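Local coordinates for putative diflavin flavoprotein A 3 (Synechocystis sp., PDB 6H0C) that probably passes electrons from NADH to oxygen, reducing it to water, and is represented here by its flavodiiron core of metallo-hydrolase-like and flavodoxin-like domains, at residues A[292-301]-A[324-335]; A[310-321]-A[351-362]. All blocks are in the same frame, centred on the assembly; numbering follows the deposited sequence.

Interaction 1: residues A[292-301]-A[324-335]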
loop_
_atom_site.group_PDB
_atom_site.type_symbol
_atom_site.label_atom_id
_atom_site.label_comp_id
_atom_site.label_asym_id
_atom_site.label_seq_id
_atom_site.Cartn_x
_atom_site.Cartn_y
_atom_site.Cartn_z
ATOM N N ALA A 292 5.778 -8.412 8.983
ATOM C CA ALA A 292 5.972 -9.159 10.222
ATOM C C ALA A 292 4.967 -8.729 11.288
ATOM O O ALA A 292 4.501 -9.535 12.095
ATOM C CB ALA A 292 7.398 -8.976 10.728
ATOM N N GLU A 293 4.625 -7.450 11.269
ATOM C CA GLU A 293 3.727 -6.875 12.261
ATOM C C GLU A 293 2.316 -7.456 12.183
ATOM O O GLU A 293 1.660 -7.637 13.200
ATOM C CB GLU A 293 3.675 -5.364 12.067
ATOM C CG GLU A 293 3.293 -4.586 13.279
ATOM C CD GLU A 293 3.503 -3.109 13.067
ATOM O OE1 GLU A 293 2.912 -2.559 12.118
ATOM O OE2 GLU A 293 4.276 -2.501 13.833
ATOM N N THR A 294 1.849 -7.745 10.972
ATOM C CA THR A 294 0.451 -8.107 10.787
ATOM C C THR A 294 0.283 -9.533 10.284
ATOM O O THR A 294 -0.820 -10.068 10.284
ATOM C CB THR A 294 -0.246 -7.148 9.806
ATOM O OG1 THR A 294 0.368 -7.265 8.521
ATOM C CG2 THR A 294 -0.136 -5.705 10.293
ATOM N N SER A 295 1.378 -10.150 9.866
ATOM C CA SER A 295 1.337 -11.510 9.356
ATOM C C SER A 295 1.168 -12.520 10.488
ATOM O O SER A 295 1.531 -12.251 11.635
ATOM C CB SER A 295 2.611 -11.810 8.569
ATOM O OG SER A 295 2.518 -13.055 7.909
ATOM N N ASN A 296 0.606 -13.681 10.165
ATOM C CA ASN A 296 0.540 -14.780 11.124
ATOM C C ASN A 296 1.613 -15.823 10.830
ATOM O O ASN A 296 2.286 -15.763 9.797
ATOM C CB ASN A 296 -0.841 -15.435 11.108
ATOM C CG ASN A 296 -1.209 -15.979 9.740
ATOM O OD1 ASN A 296 -0.721 -17.028 9.321
ATOM N ND2 ASN A 296 -2.068 -15.258 9.031
ATOM N N ALA A 297 1.760 -16.784 11.735
ATOM C CA ALA A 297 2.806 -17.791 11.630
ATOM C C ALA A 297 2.659 -18.684 10.396
ATOM O O ALA A 297 3.647 -19.020 9.741
ATOM C CB ALA A 297 2.833 -18.644 12.886
ATOM N N GLU A 298 1.436 -19.076 10.073
ATOM C CA GLU A 298 1.245 -19.955 8.932
ATOM C C GLU A 298 1.620 -19.254 7.620
ATOM O O GLU A 298 2.179 -19.880 6.716
ATOM C CB GLU A 298 -0.193 -20.466 8.897
ATOM C CG GLU A 298 -0.545 -21.292 10.132
ATOM C CD GLU A 298 0.427 -22.446 10.364
ATOM O OE1 GLU A 298 0.727 -23.175 9.393
ATOM O OE2 GLU A 298 0.898 -22.622 11.512
ATOM N N GLU A 299 1.337 -17.958 7.524
ATOM C CA GLU A 299 1.760 -17.183 6.359
ATOM C C GLU A 299 3.268 -17.268 6.171
ATOM O O GLU A 299 3.760 -17.455 5.056
ATOM C CB GLU A 299 1.379 -15.711 6.492
ATOM C CG GLU A 299 -0.055 -15.362 6.219
ATOM C CD GLU A 299 -0.263 -13.865 6.305
ATOM O OE1 GLU A 299 0.477 -13.131 5.607
ATOM O OE2 GLU A 299 -1.136 -13.423 7.084
ATOM N N ILE A 300 3.997 -17.102 7.268
ATOM C CA ILE A 300 5.448 -17.061 7.185
ATOM C C ILE A 300 5.974 -18.444 6.838
ATOM O O ILE A 300 6.859 -18.576 5.997
ATOM C CB ILE A 300 6.083 -16.548 8.488
ATOM C CG1 ILE A 300 5.686 -15.084 8.708
ATOM C CG2 ILE A 300 7.590 -16.666 8.418
ATOM C CD1 ILE A 300 6.011 -14.564 10.074
ATOM N N LYS A 301 5.411 -19.474 7.465
ATOM C CA LYS A 301 5.799 -20.840 7.137
ATOM C C LYS A 301 5.589 -21.122 5.653
ATOM O O LYS A 301 6.484 -21.646 4.996
ATOM C CB LYS A 301 5.014 -21.852 7.965
ATOM C CG LYS A 301 5.396 -21.907 9.426
ATOM C CD LYS A 301 4.488 -22.877 10.175
ATOM C CE LYS A 301 4.730 -22.832 11.672
ATOM N NZ LYS A 301 3.744 -23.701 12.388
ATOM N N PRO A 324 8.032 -8.409 16.400
ATOM C CA PRO A 324 7.577 -9.218 15.255
ATOM C C PRO A 324 8.711 -9.731 14.359
ATOM O O PRO A 324 8.572 -10.792 13.740
ATOM C CB PRO A 324 6.680 -8.249 14.486
ATOM C CG PRO A 324 6.202 -7.279 15.552
ATOM C CD PRO A 324 7.402 -7.079 16.415
ATOM N N ILE A 325 9.811 -8.988 14.278
ATOM C CA ILE A 325 10.982 -9.458 13.544
ATOM C C ILE A 325 11.641 -10.617 14.295
ATOM O O ILE A 325 12.076 -11.588 13.677
ATOM C CB ILE A 325 12.020 -8.336 13.326
ATOM C CG1 ILE A 325 11.544 -7.351 12.247
ATOM C CG2 ILE A 325 13.380 -8.923 12.967
ATOM C CD1 ILE A 325 11.467 -7.935 10.843
ATOM N N GLN A 326 11.709 -10.522 15.625
ATOM C CA GLN A 326 12.287 -11.602 16.432
ATOM C C GLN A 326 11.499 -12.912 16.300
ATOM O O GLN A 326 12.088 -13.981 16.122
ATOM C CB GLN A 326 12.377 -11.191 17.904
ATOM C CG GLN A 326 13.285 -9.988 18.150
ATOM C CD GLN A 326 13.338 -9.574 19.616
ATOM O OE1 GLN A 326 13.249 -10.412 20.515
ATOM N NE2 GLN A 326 13.480 -8.274 19.862
ATOM N N THR A 327 10.174 -12.836 16.377
ATOM C CA THR A 327 9.370 -14.043 16.252
ATOM C C THR A 327 9.413 -14.592 14.815
ATOM O O THR A 327 9.500 -15.806 14.633
ATOM C CB THR A 327 7.909 -13.809 16.686
ATOM O OG1 THR A 327 7.325 -12.798 15.867
ATOM C CG2 THR A 327 7.861 -13.367 18.146
ATOM N N ALA A 328 9.363 -13.722 13.803
ATOM C CA ALA A 328 9.520 -14.177 12.405
ATOM C C ALA A 328 10.868 -14.892 12.210
ATOM O O ALA A 328 10.961 -15.882 11.480
ATOM C CB ALA A 328 9.397 -13.000 11.426
ATOM N N LEU A 329 11.907 -14.380 12.867
ATOM C CA LEU A 329 13.240 -14.977 12.790
ATOM C C LEU A 329 13.218 -16.431 13.277
ATOM O O LEU A 329 13.816 -17.312 12.654
ATOM C CB LEU A 329 14.244 -14.154 13.607
ATOM C CG LEU A 329 15.602 -14.795 13.909
ATOM C CD1 LEU A 329 16.433 -14.896 12.650
ATOM C CD2 LEU A 329 16.349 -14.015 14.989
ATOM N N GLY A 330 12.525 -16.678 14.388
ATOM C CA GLY A 330 12.407 -18.020 14.929
ATOM C C GLY A 330 11.711 -18.972 13.974
ATOM O O GLY A 330 12.150 -20.110 13.764
ATOM N N ILE A 331 10.611 -18.508 13.394
ATOM C CA ILE A 331 9.855 -19.326 12.454
ATOM C C ILE A 331 10.695 -19.595 11.216
ATOM O O ILE A 331 10.688 -20.703 10.682
ATOM C CB ILE A 331 8.518 -18.652 12.064
ATOM C CG1 ILE A 331 7.635 -18.482 13.310
ATOM C CG2 ILE A 331 7.798 -19.460 10.988
ATOM C CD1 ILE A 331 6.417 -17.601 13.092
ATOM N N THR A 332 11.435 -18.586 10.769
ATOM C CA THR A 332 12.270 -18.744 9.587
ATOM C C THR A 332 13.393 -19.750 9.851
ATOM O O THR A 332 13.617 -20.660 9.054
ATOM C CB THR A 332 12.856 -17.395 9.136
ATOM O OG1 THR A 332 11.783 -16.514 8.775
ATOM C CG2 THR A 332 13.775 -17.582 7.927
ATOM N N LEU A 333 14.083 -19.607 10.981
ATOM C CA LEU A 333 15.160 -20.540 11.316
ATOM C C LEU A 333 14.627 -21.958 11.507
ATOM O O LEU A 333 15.284 -22.930 11.121
ATOM C CB LEU A 333 15.908 -20.090 12.577
ATOM C CG LEU A 333 16.794 -18.852 12.435
ATOM C CD1 LEU A 333 17.362 -18.451 13.779
ATOM C CD2 LEU A 333 17.910 -19.126 11.455
ATOM N N ALA A 334 13.442 -22.078 12.099
ATOM C CA ALA A 334 12.856 -23.395 12.344
ATOM C C ALA A 334 12.424 -24.077 11.053
ATOM O O ALA A 334 12.244 -25.286 11.026
ATOM C CB ALA A 334 11.673 -23.287 13.296
ATOM N N ASN A 335 12.260 -23.311 9.980
ATOM C CA ASN A 335 11.668 -23.876 8.770
ATOM C C ASN A 335 12.490 -23.798 7.496
ATOM O O ASN A 335 12.285 -24.598 6.586
ATOM C CB ASN A 335 10.323 -23.217 8.511
ATOM C CG ASN A 335 9.277 -23.667 9.489
ATOM O OD1 ASN A 335 8.729 -24.770 9.364
ATOM N ND2 ASN A 335 9.000 -22.832 10.487
HETATM O O HOH W 1 5.872 -11.889 12.726
#
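Ile300 and Ile331 meet through their CG2 methyls, 3.8 Å from CG2 to CG2, because in both residues that branch lies opposite the backbone N while CG1 stays beside it (chi1 -65° and -62°). The two side chains cross at about a right angle, and their outer methyls diverge: Ile300 CD1 runs on to Ala328 CB at 4.0 Å, whereas Ile331 CD1 reaches back to Ala297 CB at 3.7 Å. Ile331 CG2 is shared, since the CG methylene of Lys301 also packs on it. Helices 297-306 and 323-335 are neighbours in the flavodoxin-like domain, an alpha/beta fold around a five-stranded parallel sheet; their short segments cross at -45°, with the axes 9.8 Å apart. Where the loop after strand 286-291 meets the start of the second helix, Ala292 CB lies 3.9 Å from Pro324 CB. A water donates to both Ala292 O and Pro324 O, bridging two acceptors that need a donor between them. At the far end Asn335 ND2 donates to Ile331 O, 2.7 Å away and nearly in the amide plane, which holds the amide against Lys301 CG. Lys301 then extends to a salt bridge with Glu298, its NZ 3.2 Å from OE2.

Interaction 2: residues A[310-321]-A[351-362]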
loop_
_atom_site.group_PDB
_atom_site.type_symbol
_atom_site.label_atom_id
_atom_site.label_comp_id
_atom_site.label_asym_id
_atom_site.label_seq_id
_atom_site.Cartn_x
_atom_site.Cartn_y
_atom_site.Cartn_z
ATOM N N PHE A 310 15.169 -15.835 1.124
ATOM C CA PHE A 310 14.409 -14.934 1.987
ATOM C C PHE A 310 15.275 -13.746 2.382
ATOM O O PHE A 310 16.505 -13.843 2.426
ATOM C CB PHE A 310 13.893 -15.659 3.240
ATOM C CG PHE A 310 14.986 -16.219 4.129
ATOM C CD1 PHE A 310 15.540 -15.453 5.134
ATOM C CD2 PHE A 310 15.446 -17.519 3.959
ATOM C CE1 PHE A 310 16.538 -15.964 5.945
ATOM C CE2 PHE A 310 16.440 -18.034 4.771
ATOM C CZ PHE A 310 16.988 -17.257 5.762
ATOM N N ILE A 311 14.621 -12.628 2.676
ATOM C CA ILE A 311 15.290 -11.382 3.029
ATOM C C ILE A 311 14.588 -10.748 4.223
ATOM O O ILE A 311 13.364 -10.636 4.222
ATOM C CB ILE A 311 15.278 -10.397 1.850
ATOM C CG1 ILE A 311 15.929 -11.030 0.608
ATOM C CG2 ILE A 311 15.952 -9.089 2.233
ATOM C CD1 ILE A 311 15.919 -10.141 -0.639
ATOM N N PHE A 312 15.348 -10.348 5.240
ATOM C CA PHE A 312 14.792 -9.654 6.409
ATOM C C PHE A 312 15.144 -8.168 6.391
ATOM O O PHE A 312 16.301 -7.798 6.144
ATOM C CB PHE A 312 15.299 -10.271 7.719
ATOM C CG PHE A 312 14.431 -11.393 8.266
ATOM C CD1 PHE A 312 13.822 -11.273 9.513
ATOM C CD2 PHE A 312 14.253 -12.575 7.557
ATOM C CE1 PHE A 312 13.046 -12.306 10.036
ATOM C CE2 PHE A 312 13.474 -13.610 8.075
ATOM C CZ PHE A 312 12.867 -13.471 9.314
ATOM N N GLY A 313 14.146 -7.325 6.659
ATOM C CA GLY A 313 14.345 -5.890 6.773
ATOM C C GLY A 313 13.832 -5.425 8.124
ATOM O O GLY A 313 12.690 -5.708 8.495
ATOM N N SER A 314 14.664 -4.709 8.875
ATOM C CA SER A 314 14.273 -4.338 10.232
ATOM C C SER A 314 14.841 -2.992 10.661
ATOM O O SER A 314 16.002 -2.692 10.395
ATOM C CB SER A 314 14.715 -5.428 11.227
ATOM O OG SER A 314 14.400 -5.082 12.564
ATOM N N PRO A 315 14.016 -2.177 11.336
ATOM C CA PRO A 315 14.538 -1.020 12.063
ATOM C C PRO A 315 15.135 -1.473 13.394
ATOM O O PRO A 315 15.075 -2.663 13.732
ATOM C CB PRO A 315 13.299 -0.159 12.282
ATOM C CG PRO A 315 12.200 -1.181 12.454
ATOM C CD PRO A 315 12.555 -2.316 11.499
ATOM N N THR A 316 15.693 -0.535 14.148
ATOM C CA THR A 316 16.176 -0.837 15.486
ATOM C C THR A 316 15.437 0.029 16.499
ATOM O O THR A 316 15.400 1.257 16.376
ATOM C CB THR A 316 17.685 -0.617 15.600
ATOM O OG1 THR A 316 18.354 -1.463 14.655
ATOM C CG2 THR A 316 18.166 -0.950 17.016
ATOM N N LEU A 317 14.824 -0.620 17.482
ATOM C CA LEU A 317 14.001 0.078 18.461
ATOM C C LEU A 317 14.516 -0.229 19.857
ATOM O O LEU A 317 14.367 -1.347 20.351
ATOM C CB LEU A 317 12.526 -0.322 18.324
ATOM C CG LEU A 317 11.904 -0.137 16.933
ATOM C CD1 LEU A 317 10.462 -0.632 16.901
ATOM C CD2 LEU A 317 11.988 1.311 16.459
ATOM N N GLY A 318 15.132 0.768 20.484
ATOM C CA GLY A 318 15.756 0.572 21.778
ATOM C C GLY A 318 16.861 -0.466 21.736
ATOM O O GLY A 318 16.970 -1.307 22.626
ATOM N N GLY A 319 17.681 -0.414 20.692
ATOM C CA GLY A 319 18.801 -1.329 20.559
ATOM C C GLY A 319 18.445 -2.727 20.085
ATOM O O GLY A 319 19.319 -3.586 19.966
ATOM N N HIS A 320 17.166 -2.961 19.801
ATOM C CA HIS A 320 16.721 -4.296 19.416
ATOM C C HIS A 320 15.811 -4.276 18.205
ATOM O O HIS A 320 15.193 -3.255 17.890
ATOM C CB HIS A 320 15.984 -4.981 20.570
ATOM C CG HIS A 320 16.831 -5.207 21.784
ATOM N ND1 HIS A 320 16.798 -4.371 22.881
ATOM C CD2 HIS A 320 17.730 -6.177 22.075
ATOM C CE1 HIS A 320 17.641 -4.817 23.795
ATOM N NE2 HIS A 320 18.221 -5.911 23.331
ATOM N N ALA A 321 15.734 -5.418 17.530
ATOM C CA ALA A 321 14.720 -5.617 16.510
ATOM C C ALA A 321 13.333 -5.536 17.159
ATOM O O ALA A 321 13.168 -5.862 18.339
ATOM C CB ALA A 321 14.916 -6.958 15.817
ATOM N N SER A 351 21.872 3.869 16.020
ATOM C CA SER A 351 22.164 2.487 16.376
ATOM C C SER A 351 21.457 1.527 15.418
ATOM O O SER A 351 20.260 1.668 15.161
ATOM C CB SER A 351 21.750 2.206 17.821
ATOM O OG SER A 351 20.342 2.108 17.938
ATOM N N GLY A 352 22.200 0.560 14.887
ATOM C CA GLY A 352 21.640 -0.408 13.957
ATOM C C GLY A 352 21.841 -1.851 14.388
ATOM O O GLY A 352 22.161 -2.718 13.573
ATOM N N GLU A 353 21.639 -2.110 15.675
ATOM C CA GLU A 353 21.904 -3.423 16.256
ATOM C C GLU A 353 20.987 -4.520 15.723
ATOM O O GLU A 353 21.379 -5.680 15.684
ATOM C CB GLU A 353 21.785 -3.357 17.777
ATOM C CG GLU A 353 22.908 -2.571 18.458
ATOM C CD GLU A 353 22.655 -1.067 18.516
ATOM O OE1 GLU A 353 23.515 -0.343 19.069
ATOM O OE2 GLU A 353 21.600 -0.613 18.017
ATOM N N ALA A 354 19.771 -4.167 15.317
ATOM C CA ALA A 354 18.850 -5.161 14.761
ATOM C C ALA A 354 19.438 -5.812 13.502
ATOM O O ALA A 354 19.324 -7.024 13.299
ATOM C CB ALA A 354 17.497 -4.526 14.460
ATOM N N ILE A 355 20.088 -5.003 12.672
ATOM C CA ILE A 355 20.697 -5.487 11.436
ATOM C C ILE A 355 21.884 -6.408 11.735
ATOM O O ILE A 355 22.023 -7.483 11.132
ATOM C CB ILE A 355 21.144 -4.310 10.550
ATOM C CG1 ILE A 355 19.924 -3.484 10.138
ATOM C CG2 ILE A 355 21.904 -4.813 9.329
ATOM C CD1 ILE A 355 20.256 -2.189 9.437
ATOM N N ASP A 356 22.729 -5.993 12.676
ATOM C CA ASP A 356 23.850 -6.827 13.102
ATOM C C ASP A 356 23.342 -8.165 13.658
ATOM O O ASP A 356 23.862 -9.230 13.310
ATOM C CB ASP A 356 24.703 -6.105 14.149
ATOM C CG ASP A 356 25.309 -4.805 13.629
ATOM O OD1 ASP A 356 25.496 -4.665 12.397
ATOM O OD2 ASP A 356 25.604 -3.924 14.466
ATOM N N MET A 357 22.317 -8.106 14.508
ATOM C CA MET A 357 21.756 -9.310 15.115
ATOM C C MET A 357 21.305 -10.301 14.037
ATOM O O MET A 357 21.683 -11.475 14.052
ATOM C CB MET A 357 20.590 -8.947 16.040
ATOM C CG MET A 357 20.001 -10.121 16.816
ATOM S SD MET A 357 18.770 -11.068 15.888
ATOM C CE MET A 357 17.450 -9.861 15.689
ATOM N N LEU A 358 20.507 -9.818 13.090
ATOM C CA LEU A 358 20.014 -10.665 12.008
ATOM C C LEU A 358 21.142 -11.244 11.139
ATOM O O LEU A 358 21.141 -12.438 10.815
ATOM C CB LEU A 358 19.035 -9.881 11.137
ATOM C CG LEU A 358 17.677 -9.566 11.768
ATOM C CD1 LEU A 358 16.882 -8.656 10.848
ATOM C CD2 LEU A 358 16.909 -10.851 12.066
ATOM N N GLU A 359 22.097 -10.404 10.759
ATOM C CA GLU A 359 23.198 -10.858 9.924
ATOM C C GLU A 359 23.945 -11.994 10.623
ATOM O O GLU A 359 24.226 -13.034 10.027
ATOM C CB GLU A 359 24.141 -9.693 9.613
ATOM C CG GLU A 359 25.368 -10.061 8.781
ATOM C CD GLU A 359 26.177 -8.841 8.373
ATOM O OE1 GLU A 359 26.548 -8.046 9.263
ATOM O OE2 GLU A 359 26.429 -8.672 7.162
ATOM N N ASN A 360 24.235 -11.789 11.902
ATOM C CA ASN A 360 24.951 -12.769 12.712
ATOM C C ASN A 360 24.210 -14.079 12.878
ATOM O O ASN A 360 24.812 -15.152 12.794
ATOM C CB ASN A 360 25.242 -12.198 14.092
ATOM C CG ASN A 360 26.387 -11.240 14.081
ATOM O OD1 ASN A 360 27.279 -11.342 13.240
ATOM N ND2 ASN A 360 26.378 -10.296 15.011
ATOM N N LYS A 361 22.908 -13.991 13.136
ATOM C CA LYS A 361 22.107 -15.187 13.361
ATOM C C LYS A 361 22.014 -16.022 12.086
ATOM O O LYS A 361 22.125 -17.247 12.129
ATOM C CB LYS A 361 20.713 -14.817 13.883
ATOM C CG LYS A 361 20.631 -14.795 15.406
ATOM C CD LYS A 361 21.802 -14.035 15.995
ATOM C CE LYS A 361 21.891 -14.183 17.501
ATOM N NZ LYS A 361 22.890 -13.224 18.068
ATOM N N PHE A 362 21.840 -15.360 10.949
ATOM C CA PHE A 362 21.748 -16.074 9.687
ATOM C C PHE A 362 23.112 -16.641 9.284
ATOM O O PHE A 362 23.197 -17.763 8.773
ATOM C CB PHE A 362 21.168 -15.164 8.600
ATOM C CG PHE A 362 19.694 -14.904 8.767
ATOM C CD1 PHE A 362 18.822 -15.952 9.040
ATOM C CD2 PHE A 362 19.181 -13.620 8.681
ATOM C CE1 PHE A 362 17.458 -15.720 9.212
ATOM C CE2 PHE A 362 17.822 -13.385 8.856
ATOM C CZ PHE A 362 16.963 -14.430 9.120
HETATM O O HOH W 2 17.734 3.326 15.452
HETATM O O HOH W 3 17.274 2.141 19.171
#
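In the flavodoxin-like domain, a three-layer alpha/beta/alpha sandwich around a parallel sheet, helix 353-364 lies against central strand 309-313 and the loop that follows it, running roughly antiparallel to the strand. Along the strand the contact is an aromatic cluster of Phe310, Phe312 and Phe362. Phe310 turns the edge of its ring to one face of Phe362, with CE1 3.4 Å from Phe362 CE1, and Phe362 directs its own edge, through CZ, over a face of Phe312, 3.6 Å from CD2. Both pairs are T-shaped, with planes at 61° and 60°. One turn back along the helix, Leu358 CD1 touches both Phe312 CB and Ser314 CB, 3.9 Å from each. The loop end adds the one direct hydrogen bond of the contact. Thr316 OG1, held beside its own backbone N (chi1 -59°), accepts it from Ala354 N at 3.1 Å, in the first turn of the helix. Ala354 CB sits close to Pro315 O and packs 3.8 Å from Ala321 CB, while a type I' turn from Leu317 to His320 brings Gly319 O to within 3.3 Å of Glu353 CB. The hydroxyl of Thr316 thus takes up an amide hydrogen that the helix's first turn cannot use internally, so the helix start is tied to the loop by a directed bond, while the strand half of the interface is held by apolar and aromatic packing.

Interactions 1 and 2 lie together in the flavodoxin-like domain, their centres 14 Å apart, and their segments alternate along the chain. Helix 323-335 joins them: one flank packs on 292-301, and some of the same residues, Ile325 and Thr332, also meet interaction 2. Leu329 CD1 comes within 3.6 Å of Phe362 CZ, and Thr332 OG1 lies 3.3 Å from Phe312 CZ, so the helix of interaction 1 covers the aromatic cluster. Ile325 CD1 packs 3.5 Å from Gly313 O, and Gln326 NE2 probably hydrogen-bonds Ala321 O at 2.9 Å. Strand 309-313 leads into helix 323-335 through loop 314-321; that loop and turn 292-296 follow C-terminal strand ends, the sheet edge whose loops hold FMN in flavodoxins and perhaps here.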